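Local coordinates for bartonella effector protein (Bep) substrate of VirB T4SS (Bartonella sp. 1-1C, PDB 4PY3) that is a VirB-translocated effector whose N-terminal Fic domain belongs to a family that transfers AMP from ATP to protein threonine or tyrosine hydroxyls, at residues R68-T73 and E160-V165. Residues are numbered along the deposited sequence; the frame is centred on the assembly and turned at random.
Sequences RLFEST and EPTQRV
Helix 159-173 begins inside the Fic signature, HxFx(D/E)GNGRxxR in canonical members, and its first turn packs against the C-terminal end of helix 59-70. The signature is degenerate here: E160 and P161 stand where the consensus has glycine and arginine, while R164 keeps the final arginine. P161 itself takes part in the packing, together with T162, L69 and F70. L69 projects its CD1 methyl onto the turn, 3.9 Å from T162 OG1 and 4.4 Å from P161 CB, and near V165 as well. Beside it, F70 meets the same turn with the rim of its ring: CZ lies 4.0 Å from P161 CG and CE2 3.8 Å from T162 OG1, both partners close to the ring plane. CB of L69, the neighbour of F70 in sequence, lies over the rim of one face of the phenyl group.

The T162 hydroxyl, though bordered by these two apolar side chains, is not without a polar partner. With OG1 anti to the carbonyl carbon (chi1 -60°), it reaches back to hydrogen-bond the carbonyl oxygen of G158, one turn earlier within the signature. Van der Waals packing alone joins 68-73 to 160-165, burying 166 Å² over both sides.

Around this junction, H66 meets the F70 ring at an interplanar angle of about 45°, and L62, I65 and H66 of helix 59-70 also touch T162. Helix 30-48 borders both segments, through C37 against F70 and L48 against V165, while Q163 turns to F146 and L149 of helix 135-152.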
loop_
_atom_site.group_PDB
_atom_site.type_symbol
_atom_site.label_atom_id
_atom_site.label_comp_id
_atom_site.label_asym_id
_atom_site.label_seq_id
_atom_site.Cartn_x
_atom_site.Cartn_y
_atom_site.Cartn_z
ATOM N N ARG A 68 11.435 3.740 -1.462
ATOM C CA ARG A 68 11.695 4.885 -2.322
ATOM C C ARG A 68 10.772 6.055 -2.029
ATOM O O ARG A 68 11.192 7.204 -2.076
ATOM C CB ARG A 68 11.588 4.494 -3.791
ATOM C CG ARG A 68 12.772 3.678 -4.296
ATOM C CD ARG A 68 14.027 4.531 -4.299
ATOM N NE ARG A 68 15.169 3.848 -4.883
ATOM C CZ ARG A 68 16.441 4.112 -4.596
ATOM N NH1 ARG A 68 16.769 5.047 -3.700
ATOM N NH2 ARG A 68 17.405 3.424 -5.197
ATOM N N LEU A 69 9.516 5.765 -1.736
ATOM C CA LEU A 69 8.537 6.817 -1.512
ATOM C C LEU A 69 8.791 7.571 -0.222
ATOM O O LEU A 69 8.514 8.761 -0.159
ATOM C CB LEU A 69 7.118 6.254 -1.481
ATOM C CG LEU A 69 6.517 5.731 -2.797
ATOM C CD1 LEU A 69 5.076 5.320 -2.548
ATOM C CD2 LEU A 69 6.583 6.767 -3.899
ATOM N N PHE A 70 9.329 6.886 0.789
ATOM C CA PHE A 70 9.407 7.443 2.134
ATOM C C PHE A 70 10.797 7.526 2.783
ATOM O O PHE A 70 10.901 8.000 3.899
ATOM C CB PHE A 70 8.464 6.667 3.046
ATOM C CG PHE A 70 7.031 6.770 2.628
ATOM C CD1 PHE A 70 6.354 7.971 2.753
ATOM C CD2 PHE A 70 6.361 5.677 2.116
ATOM C CE1 PHE A 70 5.029 8.080 2.347
ATOM C CE2 PHE A 70 5.045 5.776 1.712
ATOM C CZ PHE A 70 4.373 6.980 1.823
ATOM N N GLU A 71 11.856 7.138 2.081
ATOM C CA GLU A 71 13.204 7.127 2.670
ATOM C C GLU A 71 13.748 8.501 3.049
ATOM O O GLU A 71 14.680 8.591 3.859
ATOM C CB GLU A 71 14.211 6.397 1.775
ATOM C CG GLU A 71 14.463 7.021 0.408
ATOM C CD GLU A 71 15.143 6.086 -0.584
ATOM O OE1 GLU A 71 15.347 4.875 -0.276
ATOM O OE2 GLU A 71 15.480 6.573 -1.692
ATOM N N SER A 72 13.199 9.569 2.465
ATOM C CA SER A 72 13.618 10.928 2.822
ATOM C C SER A 72 12.910 11.440 4.078
ATOM O O SER A 72 13.342 12.436 4.666
ATOM C CB SER A 72 13.377 11.898 1.672
ATOM O OG SER A 72 14.285 11.674 0.615
ATOM N N THR A 73 11.850 10.739 4.482
ATOM C CA THR A 73 10.974 11.156 5.558
ATOM C C THR A 73 10.975 10.204 6.757
ATOM O O THR A 73 11.048 10.653 7.892
ATOM C CB THR A 73 9.541 11.288 5.037
ATOM O OG1 THR A 73 9.509 12.307 4.037
ATOM C CG2 THR A 73 8.579 11.659 6.151
ATOM N N GLU A 160 -1.396 3.062 1.464
ATOM C CA GLU A 160 -2.242 3.382 0.313
ATOM C C GLU A 160 -1.420 3.760 -0.926
ATOM O O GLU A 160 -1.515 3.079 -1.947
ATOM C CB GLU A 160 -3.276 4.463 0.654
ATOM C CG GLU A 160 -4.280 4.037 1.722
ATOM C CD GLU A 160 -3.753 4.160 3.165
ATOM O OE1 GLU A 160 -2.547 4.494 3.379
ATOM O OE2 GLU A 160 -4.555 3.927 4.096
ATOM N N PRO A 161 -0.604 4.830 -0.849
ATOM C CA PRO A 161 0.148 5.216 -2.057
ATOM C C PRO A 161 1.117 4.139 -2.531
ATOM O O PRO A 161 1.353 4.013 -3.731
ATOM C CB PRO A 161 0.910 6.475 -1.623
ATOM C CG PRO A 161 0.937 6.407 -0.139
ATOM C CD PRO A 161 -0.355 5.765 0.260
ATOM N N THR A 162 1.661 3.364 -1.596
ATOM C CA THR A 162 2.551 2.269 -1.957
ATOM C C THR A 162 1.827 1.187 -2.793
ATOM O O THR A 162 2.338 0.762 -3.821
ATOM C CB THR A 162 3.173 1.623 -0.709
ATOM O OG1 THR A 162 3.928 2.607 0.017
ATOM C CG2 THR A 162 4.095 0.484 -1.110
ATOM N N GLN A 163 0.680 0.718 -2.308
ATOM C CA GLN A 163 -0.093 -0.319 -3.012
ATOM C C GLN A 163 -0.638 0.180 -4.342
ATOM O O GLN A 163 -0.638 -0.568 -5.310
ATOM C CB GLN A 163 -1.156 -0.989 -2.130
ATOM C CG GLN A 163 -2.183 -0.017 -1.624
ATOM C CD GLN A 163 -3.006 -0.557 -0.455
ATOM O OE1 GLN A 163 -2.595 -1.486 0.278
ATOM N NE2 GLN A 163 -4.178 0.032 -0.267
ATOM N N ARG A 164 -0.982 1.460 -4.437
ATOM C CA ARG A 164 -1.422 2.010 -5.725
ATOM C C ARG A 164 -0.313 2.001 -6.764
ATOM O O ARG A 164 -0.536 1.585 -7.908
ATOM C CB ARG A 164 -1.948 3.425 -5.577
ATOM C CG ARG A 164 -3.221 3.471 -4.773
ATOM C CD ARG A 164 -3.658 4.895 -4.556
ATOM N NE ARG A 164 -4.670 4.922 -3.498
ATOM C CZ ARG A 164 -5.424 5.967 -3.180
ATOM N NH1 ARG A 164 -5.328 7.097 -3.871
ATOM N NH2 ARG A 164 -6.288 5.871 -2.178
ATOM N N VAL A 165 0.887 2.437 -6.381
ATOM C CA VAL A 165 1.998 2.408 -7.327
ATOM C C VAL A 165 2.277 0.968 -7.766
ATOM O O VAL A 165 2.539 0.713 -8.932
ATOM C CB VAL A 165 3.269 3.057 -6.756
ATOM C CG1 VAL A 165 4.474 2.798 -7.651
ATOM C CG2 VAL A 165 3.061 4.551 -6.618
#